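PDB 3KRE: phosphoribosylaminoimidazole-succinocarboxamide synthase, which catalyses the ATP-dependent joining of L-aspartate to carboxyaminoimidazole ribonucleotide, giving SAICAR with release of ADP and phosphate in de novo purine biosynthesis. Local coordinates for residues 33-38 / 48-53; 54-59 / 238-243; 70-75 / 98-103; 103-108 / 213-218. All blocks are in the same frame, centred on the assembly; numbering follows the deposited sequence.

Contact 1. Residues 33-38 / 48-53. With EDO (1,2-ethanediol), chain K.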
loop_
_atom_site.group_PDB
_atom_site.type_symbol
_atom_site.label_atom_id
_atom_site.label_comp_id
_atom_site.label_asym_id
_atom_site.label_seq_id
_atom_site.Cartn_x
_atom_site.Cartn_y
_atom_site.Cartn_z
ATOM N N ALA A 33 -1.891 11.583 -1.589
ATOM C CA ALA A 33 -0.500 11.500 -2.031
ATOM C C ALA A 33 -0.298 11.271 -3.551
ATOM O O ALA A 33 0.821 11.313 -4.038
ATOM C CB ALA A 33 0.194 10.399 -1.248
ATOM N N LYS A 34 -1.361 10.996 -4.293
ATOM C CA LYS A 34 -1.229 10.670 -5.687
ATOM C C LYS A 34 -2.346 11.382 -6.491
ATOM O O LYS A 34 -3.358 11.801 -5.918
ATOM C CB LYS A 34 -1.326 9.146 -5.887
ATOM C CG LYS A 34 -0.203 8.334 -5.237
ATOM C CD LYS A 34 -0.285 6.834 -5.557
ATOM C CE LYS A 34 -1.565 6.193 -5.044
ATOM N NZ LYS A 34 -1.670 6.216 -3.548
ATOM N N ILE A 35 -2.091 11.581 -7.773
ATOM C CA ILE A 35 -3.068 12.080 -8.741
ATOM C C ILE A 35 -3.172 11.018 -9.818
ATOM O O ILE A 35 -2.157 10.466 -10.242
ATOM C CB ILE A 35 -2.588 13.357 -9.420
ATOM C CG1 ILE A 35 -2.319 14.476 -8.410
ATOM C CG2 ILE A 35 -3.612 13.843 -10.478
ATOM C CD1 ILE A 35 -1.539 15.646 -9.063
ATOM N N ILE A 36 -4.395 10.705 -10.230
ATOM C CA ILE A 36 -4.599 9.843 -11.386
ATOM C C ILE A 36 -4.942 10.747 -12.582
ATOM O O ILE A 36 -5.907 11.516 -12.518
ATOM C CB ILE A 36 -5.721 8.845 -11.137
ATOM C CG1 ILE A 36 -5.444 8.018 -9.869
ATOM C CG2 ILE A 36 -5.955 7.988 -12.385
ATOM C CD1 ILE A 36 -4.052 7.385 -9.788
ATOM N N PHE A 37 -4.162 10.658 -13.662
ATOM C CA PHE A 37 -4.424 11.422 -14.877
ATOM C C PHE A 37 -4.962 10.544 -15.978
ATOM O O PHE A 37 -4.536 9.390 -16.159
ATOM C CB PHE A 37 -3.152 12.100 -15.427
ATOM C CG PHE A 37 -2.633 13.236 -14.574
ATOM C CD1 PHE A 37 -3.242 14.485 -14.606
ATOM C CD2 PHE A 37 -1.519 13.067 -13.763
ATOM C CE1 PHE A 37 -2.760 15.528 -13.840
ATOM C CE2 PHE A 37 -1.040 14.125 -12.961
ATOM C CZ PHE A 37 -1.656 15.347 -13.010
ATOM N N ALA A 38 -5.873 11.095 -16.776
ATOM C CA ALA A 38 -6.296 10.398 -17.982
ATOM C C ALA A 38 -5.165 10.322 -18.993
ATOM O O ALA A 38 -4.216 11.122 -18.965
ATOM C CB ALA A 38 -7.533 11.093 -18.615
ATOM N N HIS A 48 0.382 9.308 -10.675
ATOM C CA HIS A 48 1.395 10.334 -10.477
ATOM C C HIS A 48 1.575 10.518 -8.970
ATOM O O HIS A 48 0.600 10.797 -8.229
ATOM C CB HIS A 48 0.989 11.638 -11.163
ATOM C CG HIS A 48 1.898 12.792 -10.867
ATOM N ND1 HIS A 48 2.766 13.312 -11.808
ATOM C CD2 HIS A 48 2.059 13.542 -9.749
ATOM C CE1 HIS A 48 3.437 14.320 -11.275
ATOM N NE2 HIS A 48 3.036 14.477 -10.023
ATOM N N PHE A 49 2.815 10.311 -8.515
ATOM C CA PHE A 49 3.149 10.415 -7.087
ATOM C C PHE A 49 3.544 11.832 -6.712
ATOM O O PHE A 49 4.517 12.352 -7.255
ATOM C CB PHE A 49 4.261 9.415 -6.731
ATOM C CG PHE A 49 3.811 7.975 -6.786
ATOM C CD1 PHE A 49 3.585 7.237 -5.601
ATOM C CD2 PHE A 49 3.579 7.362 -7.996
ATOM C CE1 PHE A 49 3.170 5.891 -5.691
ATOM C CE2 PHE A 49 3.154 6.034 -8.061
ATOM C CZ PHE A 49 2.959 5.328 -6.912
ATOM N N LYS A 50 2.774 12.445 -5.804
ATOM C CA LYS A 50 3.106 13.735 -5.241
ATOM C C LYS A 50 4.092 13.649 -4.075
ATOM O O LYS A 50 4.421 12.573 -3.566
ATOM C CB LYS A 50 1.841 14.448 -4.749
ATOM C CG LYS A 50 0.795 14.665 -5.814
ATOM C CD LYS A 50 -0.380 15.472 -5.271
ATOM C CE LYS A 50 -1.321 14.667 -4.415
ATOM N NZ LYS A 50 -2.311 15.571 -3.695
ATOM N N ASP A 51 4.566 14.810 -3.612
ATOM C CA ASP A 51 5.480 14.825 -2.458
ATOM C C ASP A 51 4.749 15.175 -1.163
ATOM O O ASP A 51 5.366 15.313 -0.114
ATOM C CB ASP A 51 6.641 15.783 -2.675
ATOM C CG ASP A 51 7.656 15.290 -3.706
ATOM O OD1 ASP A 51 7.683 14.093 -4.086
ATOM O OD2 ASP A 51 8.464 16.125 -4.167
ATOM N N GLU A 52 3.435 15.280 -1.249
ATOM C CA GLU A 52 2.589 15.518 -0.112
ATOM C C GLU A 52 2.591 14.283 0.791
ATOM O O GLU A 52 2.608 13.138 0.304
ATOM C CB GLU A 52 1.161 15.880 -0.605
ATOM C CG GLU A 52 1.120 17.172 -1.433
ATOM C CD GLU A 52 -0.256 17.480 -2.057
ATOM O OE1 GLU A 52 -1.250 16.878 -1.630
ATOM O OE2 GLU A 52 -0.344 18.344 -2.955
ATOM N N ILE A 53 2.599 14.519 2.091
ATOM C CA ILE A 53 2.373 13.471 3.104
ATOM C C ILE A 53 1.346 14.034 4.078
ATOM O O ILE A 53 1.334 15.226 4.355
ATOM C CB ILE A 53 3.721 13.093 3.811
ATOM C CG1 ILE A 53 3.658 11.746 4.565
ATOM C CG2 ILE A 53 4.194 14.229 4.783
ATOM C CD1 ILE A 53 5.105 11.191 4.900
HETATM C C1 EDO K . 4.793 16.707 -7.414
HETATM O O1 EDO K . 3.490 16.388 -7.908
HETATM C C2 EDO K . 4.739 17.706 -6.245
HETATM O O2 EDO K . 4.183 17.193 -4.999
#
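The carbonyl O of His48 accepts a hydrogen bond from Ile35 N at 2.8 Å, lying in the carbonyl plane, and a CA-H...O contact from Lys34, whose CA is 3.1 Å away. His48 N returns a bond to Ile35 O at 2.8 Å. Ile35 and His48 thus form a hydrogen-bonded antiparallel pair, beside the non-hydrogen-bonded Lys34 and Phe49, in the beta hairpin of strands 34-38 and 44-49. Just past the hairpin, Lys50 N reaches Ala33 O (2.9 Å). On one face Lys34 runs alongside Phe49 and lays CD over its ring, a CH-pi contact 3.9 Å from the centroid; bends at chi3 (-62°) and chi4 (-64°) then carry NZ to salt bridges with Asp216 and Glu217. On the other face the edge of Phe37 points toward the face of His48, offset, with the planes at 89°. His48 ND1 is tied to Glu99, while NE2 meets ethanediol O1 at 2.9 Å. The Lys50 chain crosses Ile35 at about a right angle, and its NZ is salt-bridged to Glu52 and Glu30.

Contact 2. Residues 54-59 / 238-243; sequences TAFNNK and RYRLNL. With EDO (1,2-ethanediol), chain D.
A chi1 of -70° sets CG of Arg240 beside its own backbone N, and from CG to NE the chain runs extended; Arg240 CG lies 3.8 Å from Ala55 CB. Phe56 likewise has CG beside its N (chi1 -55°), which swings its ring across to the helix end: CE2 meets Arg240 O edge-on at 3.5 Å, and CZ touches Arg240 CB. Tyr239 CE2 packs on Ala55 CB at 3.9 Å, while its ring forms a cation-pi pair with Lys60. The contact joins the type I' turn Phe56-Lys59, which links strands 52-55 and 60-63, to the C-terminal end of helix 237-240, closed by a Schellman motif with Asn242 at C-prime. A single water accepts from both Phe56 N and Arg240 NE, 3.1 Å from each. Arg240 NH1 donates to ethanediol O2 (2.8 Å) and Arg240 NH2 to its O1 (2.9 Å); NH1 also pairs with Asp237. With no direct hydrogen bond between the segments, the joint rests on packing, the Phe56 edge at the Arg240 carbonyl, and the water bridge.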
loop_
_atom_site.group_PDB
_atom_site.type_symbol
_atom_site.label_atom_id
_atom_site.label_comp_id
_atom_site.label_asym_id
_atom_site.label_seq_id
_atom_site.Cartn_x
_atom_site.Cartn_y
_atom_site.Cartn_z
ATOM N N THR A 54 0.456 13.190 4.577
ATOM C CA THR A 54 -0.507 13.606 5.586
ATOM C C THR A 54 -0.616 12.516 6.657
ATOM O O THR A 54 -0.380 11.339 6.375
ATOM C CB THR A 54 -1.869 13.836 4.942
ATOM O OG1 THR A 54 -2.367 12.597 4.449
ATOM C CG2 THR A 54 -1.740 14.807 3.722
ATOM N N ALA A 55 -0.991 12.903 7.863
ATOM C CA ALA A 55 -1.245 11.939 8.932
ATOM C C ALA A 55 -2.426 12.373 9.818
ATOM O O ALA A 55 -2.833 13.547 9.807
ATOM C CB ALA A 55 0.025 11.773 9.777
ATOM N N PHE A 56 -2.954 11.402 10.573
ATOM C CA PHE A 56 -3.927 11.636 11.637
ATOM C C PHE A 56 -5.154 12.314 11.069
ATOM O O PHE A 56 -5.528 13.418 11.479
ATOM C CB PHE A 56 -3.295 12.439 12.776
ATOM C CG PHE A 56 -2.051 11.795 13.325
ATOM C CD1 PHE A 56 -2.116 10.552 13.940
ATOM C CD2 PHE A 56 -0.812 12.418 13.207
ATOM C CE1 PHE A 56 -0.961 9.940 14.444
ATOM C CE2 PHE A 56 0.333 11.813 13.695
ATOM C CZ PHE A 56 0.263 10.587 14.321
ATOM N N ASN A 57 -5.745 11.638 10.084
ATOM C CA ASN A 57 -6.912 12.157 9.372
ATOM C C ASN A 57 -6.722 13.587 8.887
ATOM O O ASN A 57 -7.628 14.411 9.020
ATOM C CB ASN A 57 -8.149 12.067 10.279
ATOM C CG ASN A 57 -8.457 10.649 10.673
ATOM O OD1 ASN A 57 -8.642 9.791 9.810
ATOM N ND2 ASN A 57 -8.485 10.379 11.975
ATOM N N ASN A 58 -5.542 13.877 8.331
ATOM C CA ASN A 58 -5.206 15.211 7.817
ATOM C C ASN A 58 -5.106 16.311 8.875
ATOM O O ASN A 58 -5.242 17.486 8.565
ATOM C CB ASN A 58 -6.167 15.622 6.678
ATOM C CG ASN A 58 -5.461 15.745 5.336
ATOM O OD1 ASN A 58 -5.644 14.912 4.438
ATOM N ND2 ASN A 58 -4.621 16.772 5.206
ATOM N N LYS A 59 -4.819 15.949 10.122
ATOM C CA LYS A 59 -4.469 16.954 11.131
ATOM C C LYS A 59 -3.060 17.505 10.861
ATOM O O LYS A 59 -2.721 18.614 11.311
ATOM C CB LYS A 59 -4.540 16.375 12.553
ATOM N N ARG A 238 8.078 7.710 10.329
ATOM C CA ARG A 238 9.085 8.759 10.606
ATOM C C ARG A 238 8.441 10.147 10.591
ATOM O O ARG A 238 8.790 11.015 11.386
ATOM C CB ARG A 238 10.268 8.697 9.632
ATOM C CG ARG A 238 11.068 7.400 9.697
ATOM C CD ARG A 238 12.498 7.553 9.186
ATOM N NE ARG A 238 13.251 8.377 10.104
ATOM C CZ ARG A 238 13.802 7.944 11.252
ATOM N NH1 ARG A 238 13.764 6.664 11.595
ATOM N NH2 ARG A 238 14.390 8.808 12.055
ATOM N N TYR A 239 7.493 10.333 9.678
ATOM C CA TYR A 239 6.707 11.555 9.656
ATOM C C TYR A 239 5.670 11.580 10.778
ATOM O O TYR A 239 5.586 12.566 11.530
ATOM C CB TYR A 239 6.056 11.728 8.296
ATOM C CG TYR A 239 5.134 12.910 8.249
ATOM C CD1 TYR A 239 5.635 14.202 8.316
ATOM C CD2 TYR A 239 3.759 12.740 8.178
ATOM C CE1 TYR A 239 4.774 15.303 8.321
ATOM C CE2 TYR A 239 2.909 13.823 8.179
ATOM C CZ TYR A 239 3.427 15.103 8.248
ATOM O OH TYR A 239 2.602 16.221 8.240
ATOM N N ARG A 240 4.892 10.509 10.932
ATOM C CA ARG A 240 3.847 10.494 11.967
ATOM C C ARG A 240 4.378 10.796 13.374
ATOM O O ARG A 240 3.758 11.552 14.131
ATOM C CB ARG A 240 3.135 9.154 12.005
ATOM C CG ARG A 240 2.253 8.848 10.824
ATOM C CD ARG A 240 1.370 7.658 11.198
ATOM N NE ARG A 240 0.680 7.152 10.024
ATOM C CZ ARG A 240 1.061 6.110 9.291
ATOM N NH1 ARG A 240 2.176 5.427 9.559
ATOM N NH2 ARG A 240 0.324 5.788 8.240
ATOM N N LEU A 241 5.538 10.228 13.687
ATOM C CA LEU A 241 6.132 10.312 15.022
ATOM C C LEU A 241 7.218 11.397 15.120
ATOM O O LEU A 241 7.920 11.482 16.129
ATOM C CB LEU A 241 6.706 8.960 15.412
ATOM C CG LEU A 241 5.769 7.777 15.295
ATOM C CD1 LEU A 241 6.539 6.511 15.699
ATOM C CD2 LEU A 241 4.514 8.062 16.131
ATOM N N ASN A 242 7.282 12.254 14.094
ATOM C CA ASN A 242 8.244 13.347 13.980
ATOM C C ASN A 242 9.662 12.930 14.365
ATOM O O ASN A 242 10.325 13.583 15.183
ATOM C CB ASN A 242 7.766 14.587 14.762
ATOM C CG ASN A 242 8.534 15.879 14.387
ATOM O OD1 ASN A 242 8.690 16.771 15.232
ATOM N ND2 ASN A 242 9.015 15.980 13.138
ATOM N N LEU A 243 10.126 11.859 13.738
ATOM C CA LEU A 243 11.458 11.312 13.968
ATOM C C LEU A 243 12.557 11.937 13.107
ATOM O O LEU A 243 13.750 11.677 13.347
ATOM C CB LEU A 243 11.470 9.809 13.724
ATOM C CG LEU A 243 10.415 8.991 14.465
ATOM C CD1 LEU A 243 10.530 7.483 14.135
ATOM C CD2 LEU A 243 10.511 9.281 15.958
HETATM C C1 EDO D . 1.914 3.095 6.475
HETATM O O1 EDO D . 1.042 3.052 7.580
HETATM C C2 EDO D . 3.355 2.876 6.918
HETATM O O2 EDO D . 3.719 3.818 7.903
HETATM O O HOH W 1 -2.083 8.471 10.183
#

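Contact 3. Residues 70-75 / 98-103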
loop_
_atom_site.group_PDB
_atom_site.type_symbol
_atom_site.label_atom_id
_atom_site.label_comp_id
_atom_site.label_asym_id
_atom_site.label_seq_id
_atom_site.Cartn_x
_atom_site.Cartn_y
_atom_site.Cartn_z
ATOM N N LEU A 70 10.525 8.451 -4.921
ATOM C CA LEU A 70 10.932 7.202 -4.312
ATOM C C LEU A 70 9.772 6.205 -4.196
ATOM O O LEU A 70 9.945 5.013 -4.473
ATOM C CB LEU A 70 11.599 7.446 -2.954
ATOM C CG LEU A 70 12.871 8.266 -2.979
ATOM C CD1 LEU A 70 13.296 8.494 -1.509
ATOM C CD2 LEU A 70 13.962 7.534 -3.793
ATOM N N ASN A 71 8.575 6.694 -3.867
ATOM C CA ASN A 71 7.397 5.832 -3.772
ATOM C C ASN A 71 7.018 5.239 -5.135
ATOM O O ASN A 71 6.709 4.040 -5.248
ATOM C CB ASN A 71 6.192 6.578 -3.141
ATOM C CG ASN A 71 6.298 6.719 -1.636
ATOM O OD1 ASN A 71 5.455 7.370 -0.990
ATOM N ND2 ASN A 71 7.311 6.143 -1.076
ATOM N N ASN A 72 7.129 6.052 -6.183
ATOM C CA ASN A 72 6.918 5.587 -7.541
ATOM C C ASN A 72 7.863 4.431 -7.899
ATOM O O ASN A 72 7.435 3.361 -8.363
ATOM C CB ASN A 72 7.092 6.757 -8.511
ATOM C CG ASN A 72 6.871 6.364 -9.936
ATOM O OD1 ASN A 72 5.876 5.671 -10.259
ATOM N ND2 ASN A 72 7.776 6.789 -10.814
ATOM N N TYR A 73 9.151 4.647 -7.674
ATOM C CA TYR A 73 10.155 3.608 -7.938
ATOM C C TYR A 73 9.970 2.360 -7.074
ATOM O O TYR A 73 10.017 1.245 -7.583
ATOM C CB TYR A 73 11.560 4.136 -7.771
ATOM C CG TYR A 73 11.975 5.154 -8.816
ATOM C CD1 TYR A 73 11.595 4.990 -10.153
ATOM C CD2 TYR A 73 12.818 6.198 -8.495
ATOM C CE1 TYR A 73 11.998 5.865 -11.116
ATOM C CE2 TYR A 73 13.238 7.100 -9.461
ATOM C CZ TYR A 73 12.806 6.923 -10.780
ATOM O OH TYR A 73 13.207 7.764 -11.810
ATOM N N ILE A 74 9.740 2.540 -5.782
ATOM C CA ILE A 74 9.538 1.404 -4.891
ATOM C C ILE A 74 8.272 0.632 -5.270
ATOM O O ILE A 74 8.295 -0.602 -5.360
ATOM C CB ILE A 74 9.468 1.837 -3.390
ATOM C CG1 ILE A 74 10.823 2.328 -2.963
ATOM C CG2 ILE A 74 9.017 0.667 -2.501
ATOM C CD1 ILE A 74 10.837 3.179 -1.621
ATOM N N SER A 75 7.185 1.335 -5.508
ATOM C CA SER A 75 5.919 0.652 -5.848
ATOM C C SER A 75 5.971 -0.104 -7.179
ATOM O O SER A 75 5.552 -1.277 -7.266
ATOM C CB SER A 75 4.760 1.656 -5.826
ATOM O OG SER A 75 3.528 0.973 -5.863
ATOM N N ARG A 98 8.078 10.231 -11.526
ATOM C CA ARG A 98 6.900 10.372 -10.668
ATOM C C ARG A 98 5.716 9.531 -11.092
ATOM O O ARG A 98 4.727 9.467 -10.363
ATOM C CB ARG A 98 6.453 11.825 -10.670
ATOM C CG ARG A 98 7.322 12.664 -9.795
ATOM C CD ARG A 98 6.735 14.002 -9.553
ATOM N NE ARG A 98 7.704 14.737 -8.775
ATOM C CZ ARG A 98 7.845 14.644 -7.456
ATOM N NH1 ARG A 98 7.027 13.903 -6.733
ATOM N NH2 ARG A 98 8.809 15.326 -6.867
ATOM N N GLU A 99 5.808 8.903 -12.267
ATOM C CA GLU A 99 4.608 8.362 -12.908
ATOM C C GLU A 99 4.773 6.952 -13.382
ATOM O O GLU A 99 5.838 6.543 -13.828
ATOM C CB GLU A 99 4.179 9.237 -14.089
ATOM C CG GLU A 99 3.809 10.636 -13.642
ATOM C CD GLU A 99 3.377 11.562 -14.738
ATOM O OE1 GLU A 99 3.711 11.335 -15.921
ATOM O OE2 GLU A 99 2.710 12.561 -14.393
ATOM N N GLN A 100 3.688 6.221 -13.284
ATOM C CA GLN A 100 3.599 4.905 -13.898
ATOM C C GLN A 100 2.263 4.804 -14.601
ATOM O O GLN A 100 1.296 5.453 -14.205
ATOM C CB GLN A 100 3.819 3.775 -12.875
ATOM C CG GLN A 100 3.143 3.886 -11.599
ATOM C CD GLN A 100 3.638 2.869 -10.597
ATOM O OE1 GLN A 100 3.137 1.758 -10.557
ATOM N NE2 GLN A 100 4.589 3.275 -9.729
ATOM N N LEU A 101 2.244 4.016 -15.657
ATOM C CA LEU A 101 1.061 3.707 -16.427
ATOM C C LEU A 101 0.399 2.503 -15.779
ATOM O O LEU A 101 1.043 1.463 -15.554
ATOM C CB LEU A 101 1.427 3.363 -17.863
ATOM C CG LEU A 101 0.261 3.315 -18.864
ATOM C CD1 LEU A 101 -0.387 4.726 -19.009
ATOM C CD2 LEU A 101 0.719 2.777 -20.221
ATOM N N VAL A 102 -0.890 2.631 -15.508
ATOM C CA VAL A 102 -1.641 1.558 -14.885
ATOM C C VAL A 102 -3.017 1.385 -15.540
ATOM O O VAL A 102 -3.561 2.309 -16.211
ATOM C CB VAL A 102 -1.842 1.805 -13.371
ATOM C CG1 VAL A 102 -0.508 1.970 -12.626
ATOM C CG2 VAL A 102 -2.738 3.049 -13.159
ATOM N N LYS A 103 -3.580 0.198 -15.324
ATOM C CA LYS A 103 -4.900 -0.154 -15.829
ATOM C C LYS A 103 -5.934 0.748 -15.165
ATOM O O LYS A 103 -5.865 0.948 -13.980
ATOM C CB LYS A 103 -5.240 -1.610 -15.490
ATOM C CG LYS A 103 -4.373 -2.665 -16.189
ATOM C CD LYS A 103 -4.844 -4.120 -15.877
ATOM C CE LYS A 103 -5.293 -4.918 -17.131
ATOM N NZ LYS A 103 -6.005 -4.092 -18.116
HETATM O O HOH W 2 1.991 1.352 -8.063
#
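The Asn72 and Gln100 side chains run antiparallel alongside each other, their amide planes turned 57° apart. Gln100 NE2 donates to Asn72 OD1 at 2.8 Å in an almost straight bond (166°). The acceptor lies in the Gln100 amide plane, but the donor is tilted 30° out of the plane of the Asn72 carbonyl. Gln100 reaches it by holding CG between its backbone N and carbonyl carbon, then extending beyond CG. Helix 67-84 lies here against the face of the antiparallel sheet, its segment axis 8.7 Å from that of strand 99-103, and the side chains of Phe49 and Phe91 also touch Gln100. The other end of the Asn72 amide is turned to the backbone ahead of the strand: ND2 makes weak hydrogen bonds to Asn96 O and Gln97 O, and sits 3.2 Å from Glu99 N, where two donors face each other without bonding. Gln100 OE1, the other end of that amide, accepts a bond from a water at 2.8 Å. That water also bonds Ser75 OG at 2.7 Å, while the same hydroxyl is held by Ile218 N.

Contact 4. Residues 103-108 / 213-218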
loop_
_atom_site.group_PDB
_atom_site.type_symbol
_atom_site.label_atom_id
_atom_site.label_comp_id
_atom_site.label_asym_id
_atom_site.label_seq_id
_atom_site.Cartn_x
_atom_site.Cartn_y
_atom_site.Cartn_z
ATOM N N LYS A 103 -3.580 0.198 -15.324
ATOM C CA LYS A 103 -4.900 -0.154 -15.829
ATOM C C LYS A 103 -5.934 0.748 -15.165
ATOM O O LYS A 103 -5.865 0.948 -13.980
ATOM C CB LYS A 103 -5.240 -1.610 -15.490
ATOM C CG LYS A 103 -4.373 -2.665 -16.189
ATOM C CD LYS A 103 -4.844 -4.120 -15.877
ATOM C CE LYS A 103 -5.293 -4.918 -17.131
ATOM N NZ LYS A 103 -6.005 -4.092 -18.116
ATOM N N LYS A 104 -6.916 1.204 -15.911
ATOM C CA LYS A 104 -8.038 1.882 -15.333
ATOM C C LYS A 104 -8.983 0.795 -14.809
ATOM O O LYS A 104 -9.583 0.041 -15.579
ATOM C CB LYS A 104 -8.715 2.801 -16.339
ATOM C CG LYS A 104 -9.783 3.713 -15.714
ATOM C CD LYS A 104 -10.402 4.662 -16.729
ATOM C CE LYS A 104 -11.180 5.796 -16.012
ATOM N NZ LYS A 104 -11.800 6.780 -16.993
ATOM N N ILE A 105 -9.158 0.766 -13.502
ATOM C CA ILE A 105 -10.038 -0.193 -12.841
ATOM C C ILE A 105 -10.939 0.498 -11.795
ATOM O O ILE A 105 -10.670 1.628 -11.389
ATOM C CB ILE A 105 -9.226 -1.333 -12.169
ATOM C CG1 ILE A 105 -8.239 -0.790 -11.140
ATOM C CG2 ILE A 105 -8.479 -2.177 -13.210
ATOM C CD1 ILE A 105 -7.548 -1.926 -10.348
ATOM N N THR A 106 -12.015 -0.181 -11.402
ATOM C CA THR A 106 -12.851 0.310 -10.318
ATOM C C THR A 106 -12.352 -0.231 -9.006
ATOM O O THR A 106 -12.243 -1.438 -8.850
ATOM C CB THR A 106 -14.323 -0.025 -10.527
ATOM O OG1 THR A 106 -14.734 0.575 -11.764
ATOM C CG2 THR A 106 -15.159 0.588 -9.424
ATOM N N ILE A 107 -12.019 0.673 -8.090
ATOM C CA ILE A 107 -11.398 0.271 -6.839
ATOM C C ILE A 107 -12.521 -0.170 -5.914
ATOM O O ILE A 107 -13.544 0.503 -5.804
ATOM C CB ILE A 107 -10.576 1.405 -6.211
ATOM C CG1 ILE A 107 -9.464 1.847 -7.168
ATOM C CG2 ILE A 107 -9.939 0.977 -4.868
ATOM C CD1 ILE A 107 -8.515 0.731 -7.531
ATOM N N ILE A 108 -12.343 -1.313 -5.285
ATOM C CA ILE A 108 -13.244 -1.795 -4.238
ATOM C C ILE A 108 -12.979 -0.961 -2.964
ATOM O O ILE A 108 -11.845 -0.765 -2.570
ATOM C CB ILE A 108 -13.023 -3.300 -3.988
ATOM C CG1 ILE A 108 -13.335 -4.115 -5.249
ATOM C CG2 ILE A 108 -13.801 -3.816 -2.743
ATOM C CD1 ILE A 108 -12.446 -5.269 -5.409
ATOM N N PHE A 213 -7.537 -7.220 -8.827
ATOM C CA PHE A 213 -6.256 -6.655 -9.244
ATOM C C PHE A 213 -5.729 -5.788 -8.146
ATOM O O PHE A 213 -6.404 -4.862 -7.713
ATOM C CB PHE A 213 -6.416 -5.835 -10.517
ATOM C CG PHE A 213 -6.653 -6.716 -11.730
ATOM C CD1 PHE A 213 -5.614 -7.044 -12.580
ATOM C CD2 PHE A 213 -7.896 -7.294 -11.929
ATOM C CE1 PHE A 213 -5.812 -7.885 -13.653
ATOM C CE2 PHE A 213 -8.102 -8.187 -13.024
ATOM C CZ PHE A 213 -7.081 -8.441 -13.875
ATOM N N LEU A 214 -4.479 -6.008 -7.778
ATOM C CA LEU A 214 -3.843 -5.142 -6.804
ATOM C C LEU A 214 -3.650 -3.729 -7.393
ATOM O O LEU A 214 -3.151 -3.554 -8.520
ATOM C CB LEU A 214 -2.494 -5.702 -6.362
ATOM C CG LEU A 214 -1.867 -5.012 -5.159
ATOM C CD1 LEU A 214 -2.684 -5.278 -3.885
ATOM C CD2 LEU A 214 -0.441 -5.538 -5.025
ATOM N N ALA A 215 -4.026 -2.729 -6.609
ATOM C CA ALA A 215 -4.009 -1.334 -7.087
ATOM C C ALA A 215 -3.271 -0.435 -6.086
ATOM O O ALA A 215 -2.443 -0.916 -5.321
ATOM C CB ALA A 215 -5.421 -0.897 -7.307
ATOM N N ASP A 216 -3.571 0.871 -6.094
ATOM C CA ASP A 216 -2.905 1.846 -5.220
ATOM C C ASP A 216 -1.384 1.696 -5.282
ATOM O O ASP A 216 -0.854 1.628 -6.385
ATOM C CB ASP A 216 -3.437 1.783 -3.795
ATOM C CG ASP A 216 -3.100 3.044 -3.007
ATOM O OD1 ASP A 216 -3.474 4.116 -3.472
ATOM O OD2 ASP A 216 -2.374 2.978 -1.998
ATOM N N GLU A 217 -0.681 1.663 -4.147
ATOM C CA GLU A 217 0.767 1.585 -4.171
ATOM C C GLU A 217 1.256 0.661 -3.089
ATOM O O GLU A 217 0.545 0.392 -2.099
ATOM C CB GLU A 217 1.377 2.966 -3.963
ATOM C CG GLU A 217 1.061 3.559 -2.599
ATOM C CD GLU A 217 1.596 4.971 -2.448
ATOM O OE1 GLU A 217 2.805 5.151 -2.180
ATOM O OE2 GLU A 217 0.805 5.901 -2.628
ATOM N N ILE A 218 2.483 0.198 -3.265
ATOM C CA ILE A 218 3.172 -0.545 -2.234
ATOM C C ILE A 218 4.452 0.214 -1.989
ATOM O O ILE A 218 5.384 0.154 -2.776
ATOM C CB ILE A 218 3.492 -1.978 -2.662
ATOM C CG1 ILE A 218 2.206 -2.689 -3.138
ATOM C CG2 ILE A 218 4.187 -2.736 -1.497
ATOM C CD1 ILE A 218 2.556 -3.875 -4.022
#
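Strands 99-107 and 213-214 both pair antiparallel with strand 192-204 in the large curled sheet. Thr106 and Ile108 bond through their backbones to Lys203 and Phe201, while Phe213 bonds to Gly202, the residue between these two. The two segments share no hydrogen bond with each other; what joins them directly is a row of apolar side chains, with Ile105 and Phe213 nearest in backbone toward one end and Ile107 and Ala215 toward the other. One aliphatic-to-ring approach is loose: Lys103 CD stands oblique to the Phe213 ring, 4.5 Å from Phe213 CD1, and Leu204 of the shared strand touches both side chains. Polar groups of 213-218 turn instead to other strands, Asp216 OD2 to Lys198 in a salt bridge and Asp216 O to the side-chain amide of Gln47. Aliphatic contact carries the rest. Ile105 holds CG1 between its backbone N and carbonyl carbon (chi1 59°) and then runs straight, which brings CD1 into contact with both partners, 4.1 Å from Phe213 CB and 3.9 Å from Ala215 CB. In Ile107 CG1 is anti to the carbonyl carbon and chi2 (-59°) bends the chain, bringing Ile107 CD1 to 3.5 Å from Ala215 CB.

How the contacts relate
Contact 3 is the buried one, contacts 1 and 2 are partly buried and contact 4 lies at the surface. Contacts 1, 3 and 4 all reach the large antiparallel sheet: contact 1 is strand pairing by backbone bonds, contact 3 seats a helix through polar side chains, and contact 4 is made by apolar side chains without a hydrogen bond between its segments. Contacts 3 and 4 share Lys103 and strand 99-107. Arg98 of contact 3 salt-bridges Asp51 of contact 1, and Phe49 of contact 1 packs on Asn72 of contact 3 and Glu217 of contact 4. Contact 2 stands apart, across the chain's centre from contact 4, but strand 52-55 connects it to contact 1, where Ile53 CD1 packs on Tyr239 CB at 3.6 Å.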